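Local coordinates for translation initiation factor eIF2 assembly protein (Schizosaccharomyces pombe, PDB 4ZGP), which acts as an ATP-dependent folding chaperone that binds the gamma subunit of eIF2 and allows it to assemble with the alpha and beta subunits, at residues T192-F197 with K226-L231; F243-Y248 with A254-I259. All coordinates share one frame; numbering follows the deposited sequence. Where two conformers were deposited one is given.

Contact 1 (T192-F197 with K226-L231); sequences TEFRCF and KLISDL. With ADP (adenosine-5'-diphosphate), chain C.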
# COMPACT_ATOMS: atom_id res chain seq x y z
N THR A 192 -12.69 0.60 -9.53
CA THR A 192 -12.62 -0.86 -9.54
C THR A 192 -11.43 -1.34 -8.70
O THR A 192 -10.87 -2.42 -8.94
CB THR A 192 -12.55 -1.44 -10.96
OG1 THR A 192 -11.35 -1.01 -11.59
CG2 THR A 192 -13.75 -0.97 -11.80
N GLU A 193 -11.10 -0.53 -7.70
CA GLU A 193 -10.15 -0.96 -6.68
C GLU A 193 -10.91 -1.28 -5.40
O GLU A 193 -11.90 -0.62 -5.06
CB GLU A 193 -9.07 0.10 -6.43
CG GLU A 193 -7.72 -0.53 -6.13
CD GLU A 193 -6.82 0.33 -5.28
OE1 GLU A 193 -6.91 1.57 -5.38
OE2 GLU A 193 -6.03 -0.26 -4.52
N PHE A 194 -10.45 -2.31 -4.69
CA PHE A 194 -11.16 -2.75 -3.49
C PHE A 194 -10.20 -2.97 -2.34
O PHE A 194 -9.03 -3.26 -2.55
CB PHE A 194 -11.93 -4.06 -3.75
CG PHE A 194 -12.95 -3.96 -4.84
CD1 PHE A 194 -14.24 -3.53 -4.57
CD2 PHE A 194 -12.59 -4.25 -6.16
CE1 PHE A 194 -15.19 -3.40 -5.59
CE2 PHE A 194 -13.55 -4.14 -7.20
CZ PHE A 194 -14.84 -3.72 -6.91
N ARG A 195 -10.72 -2.86 -1.12
CA ARG A 195 -9.95 -3.19 0.06
C ARG A 195 -10.59 -4.41 0.71
O ARG A 195 -11.80 -4.43 0.89
CB ARG A 195 -9.90 -2.02 1.03
CG ARG A 195 -9.21 -2.36 2.34
CD ARG A 195 -8.61 -1.13 3.00
NE ARG A 195 -7.46 -0.60 2.27
CZ ARG A 195 -6.73 0.43 2.68
NH1 ARG A 195 -7.05 1.07 3.79
NH2 ARG A 195 -5.67 0.83 1.96
N CYS A 196 -9.78 -5.41 1.04
CA CYS A 196 -10.26 -6.77 1.32
C CYS A 196 -9.70 -7.24 2.64
O CYS A 196 -8.49 -7.22 2.88
CB CYS A 196 -9.87 -7.73 0.20
SG CYS A 196 -10.25 -7.11 -1.48
N PHE A 197 -10.60 -7.68 3.50
CA PHE A 197 -10.26 -7.92 4.89
C PHE A 197 -10.28 -9.41 5.15
O PHE A 197 -11.22 -10.12 4.80
CB PHE A 197 -11.25 -7.18 5.80
CG PHE A 197 -11.24 -5.69 5.59
CD1 PHE A 197 -12.05 -5.10 4.63
CD2 PHE A 197 -10.45 -4.88 6.38
CE1 PHE A 197 -12.05 -3.72 4.46
CE2 PHE A 197 -10.44 -3.50 6.20
CZ PHE A 197 -11.24 -2.93 5.25
N LYS A 226 -15.68 -13.30 -6.83
CA LYS A 226 -15.00 -14.53 -7.24
C LYS A 226 -13.53 -14.25 -7.56
O LYS A 226 -12.66 -15.01 -7.17
CB LYS A 226 -15.69 -15.17 -8.45
CG LYS A 226 -14.93 -16.33 -9.07
CD LYS A 226 -14.71 -17.47 -8.08
CE LYS A 226 -14.36 -18.78 -8.79
NZ LYS A 226 -13.35 -18.60 -9.87
N LEU A 227 -13.26 -13.16 -8.26
CA LEU A 227 -11.87 -12.81 -8.58
C LEU A 227 -11.05 -12.47 -7.32
O LEU A 227 -9.87 -12.82 -7.23
CB LEU A 227 -11.83 -11.64 -9.54
CG LEU A 227 -12.35 -11.93 -10.95
CD1 LEU A 227 -12.35 -10.67 -11.79
CD2 LEU A 227 -11.54 -13.04 -11.61
N ILE A 228 -11.68 -11.82 -6.34
CA ILE A 228 -11.00 -11.50 -5.07
C ILE A 228 -10.73 -12.77 -4.27
O ILE A 228 -9.65 -12.93 -3.70
CB ILE A 228 -11.82 -10.49 -4.24
CG1 ILE A 228 -11.83 -9.13 -4.96
CG2 ILE A 228 -11.26 -10.33 -2.83
CD1 ILE A 228 -12.76 -8.06 -4.35
N SER A 229 -11.73 -13.65 -4.20
CA SER A 229 -11.62 -14.95 -3.54
C SER A 229 -10.49 -15.78 -4.15
O SER A 229 -9.67 -16.39 -3.45
CB SER A 229 -12.96 -15.70 -3.66
OG SER A 229 -12.99 -16.87 -2.88
N ASP A 230 -10.46 -15.81 -5.47
CA ASP A 230 -9.42 -16.55 -6.19
C ASP A 230 -8.03 -15.99 -5.90
O ASP A 230 -7.07 -16.75 -5.73
CB ASP A 230 -9.68 -16.53 -7.69
CG ASP A 230 -10.83 -17.44 -8.11
OD1 ASP A 230 -11.26 -18.30 -7.30
OD2 ASP A 230 -11.29 -17.28 -9.25
N LEU A 231 -7.91 -14.66 -5.86
CA LEU A 231 -6.61 -14.06 -5.53
C LEU A 231 -6.18 -14.45 -4.11
O LEU A 231 -5.03 -14.80 -3.89
CB LEU A 231 -6.66 -12.53 -5.68
CG LEU A 231 -5.40 -11.75 -5.33
CD1 LEU A 231 -4.23 -12.29 -6.13
CD2 LEU A 231 -5.56 -10.25 -5.60
PB ADP C . -2.07 2.44 0.28
O1B ADP C . -2.31 0.95 0.49
O2B ADP C . -1.05 3.04 1.23
O3B ADP C . -3.38 3.18 0.11
PA ADP C . -1.57 1.80 -2.50
O1A ADP C . -2.63 0.76 -2.23
O2A ADP C . -0.21 1.45 -3.09
O3A ADP C . -1.28 2.61 -1.13
O5' ADP C . -2.24 2.89 -3.45
C5' ADP C . -2.70 4.16 -2.98
C4' ADP C . -3.48 4.75 -4.14
O4' ADP C . -2.57 5.21 -5.14
C3' ADP C . -4.35 3.68 -4.80
O3' ADP C . -5.71 3.78 -4.37
C2' ADP C . -4.22 3.93 -6.28
O2' ADP C . -5.35 4.65 -6.79
C1' ADP C . -2.98 4.79 -6.45
N9 ADP C . -1.92 3.93 -7.03
C8 ADP C . -1.19 3.02 -6.35
N7 ADP C . -0.30 2.40 -7.18
C5 ADP C . -0.45 2.93 -8.41
C6 ADP C . 0.18 2.73 -9.74
N6 ADP C . 1.17 1.81 -9.88
N1 ADP C . -0.26 3.48 -10.78
C2 ADP C . -1.25 4.40 -10.61
N3 ADP C . -1.87 4.63 -9.43
C4 ADP C . -1.52 3.94 -8.31
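Helix 221-233 packs on strand 193-199 of the ATP-grasp sheet where Ile228 meets Phe194 and Cys196, on the face turned away from ADP. The contact is wholly apolar. Ile228 comes down between two strand residues spaced two apart, both pointing toward the helix. Its CG2 branch meets the sulfur, with Ile228 CG2 3.6 Å from Cys196 SG. The longer branch ends in CD1, which also touches the sulfur but reaches Phe194 as well, lying 4.1 Å from Phe194 CB. Because CG1 stands anti to the carbonyl carbon of Ile228 (chi1 -68°) and the chain then runs on extended, both methyls are presented to the strand at once. The side chains of Phe194 and Ile228 cross at about a right angle; the methyl approaches the ring obliquely, while the ring of Tyr224 meets the same phenyl group from elsewhere on the helix. Leu203 and Phe206 of strand 202-208 pack on both Cys196 and Ile228.

The alternation of the strand turns Glu193 and Arg195 the other way, into the ADP pocket. In the conformer described, the ribose hydroxyl donates to the carboxylate, ADP O3' lying 2.7 Å from Glu193 OE1, while OE2 forms a salt bridge with Arg209. Arg195 presents the edge of its guanidinium to the beta-phosphate, but NH2 stays 3.7 Å from ADP O1B; its NE is bound in a salt bridge by Asp246. One strand thus carries two chemistries: buried carbon and sulfur pack against the helix, while carboxylate and guanidinium, each steadied by an oppositely charged neighbour, face ribose and phosphate.

Contact 2 (F243-Y248 with A254-I259); sequences FVFDVY and AWLIDI. With ADP (adenosine-5'-diphosphate), chain C.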
# COMPACT_ATOMS: atom_id res chain seq x y z
N PHE A 243 -5.06 -10.02 7.85
CA PHE A 243 -4.40 -8.91 7.15
C PHE A 243 -5.41 -8.25 6.22
O PHE A 243 -6.55 -8.68 6.11
CB PHE A 243 -3.15 -9.42 6.37
CG PHE A 243 -3.44 -10.49 5.33
CD1 PHE A 243 -3.51 -11.83 5.68
CD2 PHE A 243 -3.62 -10.15 3.98
CE1 PHE A 243 -3.75 -12.82 4.72
CE2 PHE A 243 -3.87 -11.13 3.01
CZ PHE A 243 -3.93 -12.47 3.38
N VAL A 244 -4.97 -7.17 5.55
CA VAL A 244 -5.85 -6.43 4.66
C VAL A 244 -5.14 -6.29 3.32
O VAL A 244 -4.00 -5.86 3.32
CB VAL A 244 -6.16 -5.05 5.23
CG1 VAL A 244 -7.10 -4.28 4.30
CG2 VAL A 244 -6.76 -5.18 6.68
N PHE A 245 -5.77 -6.65 2.22
CA PHE A 245 -5.08 -6.50 0.93
C PHE A 245 -5.90 -5.64 -0.01
O PHE A 245 -7.12 -5.67 0.03
CB PHE A 245 -4.70 -7.87 0.31
CG PHE A 245 -5.85 -8.75 -0.14
CD1 PHE A 245 -6.50 -9.59 0.74
CD2 PHE A 245 -6.19 -8.83 -1.48
CE1 PHE A 245 -7.52 -10.44 0.30
CE2 PHE A 245 -7.20 -9.68 -1.93
CZ PHE A 245 -7.87 -10.47 -1.05
N ASP A 246 -5.22 -4.81 -0.81
CA ASP A 246 -5.90 -3.95 -1.77
C ASP A 246 -5.77 -4.58 -3.14
O ASP A 246 -4.73 -5.16 -3.46
CB ASP A 246 -5.32 -2.52 -1.79
CG ASP A 246 -5.60 -1.76 -0.50
OD1 ASP A 246 -6.54 -2.13 0.23
OD2 ASP A 246 -4.88 -0.80 -0.21
N VAL A 247 -6.83 -4.52 -3.93
CA VAL A 247 -6.82 -5.15 -5.25
C VAL A 247 -7.37 -4.21 -6.30
O VAL A 247 -8.24 -3.41 -6.03
CB VAL A 247 -7.65 -6.43 -5.28
CG1 VAL A 247 -7.00 -7.44 -4.43
CG2 VAL A 247 -9.07 -6.17 -4.80
N TYR A 248 -6.81 -4.32 -7.50
CA TYR A 248 -7.30 -3.59 -8.65
C TYR A 248 -7.82 -4.61 -9.65
O TYR A 248 -7.09 -5.52 -10.05
CB TYR A 248 -6.20 -2.73 -9.27
CG TYR A 248 -6.67 -2.01 -10.52
CD1 TYR A 248 -7.78 -1.18 -10.50
CD2 TYR A 248 -5.98 -2.15 -11.73
CE1 TYR A 248 -8.22 -0.52 -11.65
CE2 TYR A 248 -6.40 -1.48 -12.89
CZ TYR A 248 -7.52 -0.67 -12.84
OH TYR A 248 -7.95 -0.01 -13.99
N ALA A 254 -7.47 -9.66 -11.61
CA ALA A 254 -7.24 -9.03 -10.32
C ALA A 254 -5.74 -8.83 -10.12
O ALA A 254 -4.94 -9.72 -10.42
CB ALA A 254 -7.84 -9.87 -9.19
N TRP A 255 -5.37 -7.63 -9.69
CA TRP A 255 -3.99 -7.32 -9.37
C TRP A 255 -3.87 -7.00 -7.90
O TRP A 255 -4.60 -6.15 -7.41
CB TRP A 255 -3.52 -6.10 -10.16
CG TRP A 255 -3.56 -6.30 -11.61
CD1 TRP A 255 -4.65 -6.16 -12.43
CD2 TRP A 255 -2.47 -6.68 -12.45
NE1 TRP A 255 -4.30 -6.45 -13.73
CE2 TRP A 255 -2.96 -6.75 -13.77
CE3 TRP A 255 -1.11 -6.95 -12.21
CZ2 TRP A 255 -2.14 -7.09 -14.85
CZ3 TRP A 255 -0.30 -7.29 -13.28
CH2 TRP A 255 -0.82 -7.36 -14.59
N LEU A 256 -2.93 -7.64 -7.22
CA LEU A 256 -2.63 -7.25 -5.84
C LEU A 256 -1.94 -5.89 -5.80
O LEU A 256 -0.94 -5.70 -6.47
CB LEU A 256 -1.74 -8.32 -5.19
CG LEU A 256 -1.27 -8.02 -3.77
CD1 LEU A 256 -2.45 -8.09 -2.78
CD2 LEU A 256 -0.19 -9.02 -3.35
N ILE A 257 -2.45 -4.95 -5.02
CA ILE A 257 -1.85 -3.62 -4.98
C ILE A 257 -1.07 -3.37 -3.69
O ILE A 257 -0.01 -2.76 -3.70
CB ILE A 257 -2.93 -2.52 -5.17
CG1 ILE A 257 -3.62 -2.70 -6.52
CG2 ILE A 257 -2.34 -1.12 -5.03
CD1 ILE A 257 -2.67 -2.56 -7.72
N ASP A 258 -1.59 -3.86 -2.56
CA ASP A 258 -0.89 -3.62 -1.30
C ASP A 258 -1.38 -4.62 -0.27
O ASP A 258 -2.44 -5.22 -0.44
CB ASP A 258 -1.13 -2.18 -0.81
CG ASP A 258 -0.07 -1.70 0.19
OD1 ASP A 258 0.98 -2.36 0.38
OD2 ASP A 258 -0.27 -0.63 0.77
N ILE A 259 -0.59 -4.80 0.78
CA ILE A 259 -0.99 -5.62 1.92
C ILE A 259 -0.68 -4.79 3.17
O ILE A 259 0.40 -4.22 3.30
CB ILE A 259 -0.25 -7.00 1.95
CG1 ILE A 259 -0.57 -7.84 0.70
CG2 ILE A 259 -0.67 -7.80 3.22
CD1 ILE A 259 0.04 -9.24 0.68
PB ADP C . -2.07 2.44 0.28
O1B ADP C . -2.31 0.95 0.49
O2B ADP C . -1.05 3.04 1.23
O3B ADP C . -3.38 3.18 0.11
PA ADP C . -1.57 1.80 -2.50
O1A ADP C . -2.63 0.76 -2.23
O2A ADP C . -0.21 1.45 -3.09
O3A ADP C . -1.28 2.61 -1.13
O5' ADP C . -2.24 2.89 -3.45
C5' ADP C . -2.70 4.16 -2.98
C4' ADP C . -3.48 4.75 -4.14
O4' ADP C . -2.57 5.21 -5.14
C3' ADP C . -4.35 3.68 -4.80
O3' ADP C . -5.71 3.78 -4.37
C2' ADP C . -4.22 3.93 -6.28
O2' ADP C . -5.35 4.65 -6.79
C1' ADP C . -2.98 4.79 -6.45
N9 ADP C . -1.92 3.93 -7.03
C8 ADP C . -1.19 3.02 -6.35
N7 ADP C . -0.30 2.40 -7.18
C5 ADP C . -0.45 2.93 -8.41
C6 ADP C . 0.18 2.73 -9.74
N6 ADP C . 1.17 1.81 -9.88
N1 ADP C . -0.26 3.48 -10.78
C2 ADP C . -1.25 4.40 -10.61
N3 ADP C . -1.87 4.63 -9.43
C4 ADP C . -1.52 3.94 -8.31
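Four backbone hydrogen bonds join Asp246 and Tyr248 to the strand that returns beside them. Tyr248 and Trp255 form a hydrogen-bonded antiparallel pair, with Tyr248 N 2.9 Å from Trp255 O and Trp255 N donating to Tyr248 O. At Asp246 the two bonds go to different residues: its N lies 2.8 Å from Asp258 O, while its O accepts from Ile257 N. Ile257 and Asp258 therefore both face Asp246, which is a classic beta bulge in the hairpin formed by strands 243-250 and 253-261. The extra residue shifts the register by one at the ADP site of this ATP-grasp protein.

Apolar contacts hold the side of the sheet that bears Phe245, Leu256 and Ile259. Leu256 CD1 comes 3.8 Å from Phe245 CB, the two side chains crossing at about a right angle. At the end of the pairing where Phe243 meets Ile259, Ile259 CG2 touches Phe243 CD2 at 3.8 Å. Ile257 packs instead on the other face, beside Asp246 and Tyr248; its CG1 is 3.8 Å from Tyr248 CB, and its other branch meets the nucleotide, with CG2 3.4 Å from ADP O1A. With an alanine here both branches go, which is likely to leave a gap beside Tyr248 CB and to strip the alpha-phosphate of the CG2 methyl packed against ADP O1A.

Polar side chains converge on the beta-phosphate. With CG on the side away from the backbone N (chi1 -159°), Asp258 carries OD2 to 2.6 Å from ADP O1B, and Lys115 forms a salt bridge with OD1. Asp246 OD2 stands 3.2 Å from the same ADP O1B, its carboxylate shared between Arg195 and Arg209. Asp258 is also an inferred magnesium ligand, together with Asn260.

In the fold
Followed from the N terminus, strand 193-199 comes first of the segments in contact; the chain turns back through strand 202-208 and enters helix 221-233, where contact 1 closes a loop of 28 intervening residues. Only then does strand 243-250 begin, and contact 2 closes the short hairpin turn to strand 253-261. The two loops are in series, neither enclosing nor crossing the other. Strands 193-199 and 243-250 are nevertheless neighbours in one mixed sheet, so the contacts, with centres about 7 Å apart, join directly. Contact 1 fastens the helix to the sheet, and contact 2 adds one of its two edge strands, 253-261. Both contain residues that touch ADP.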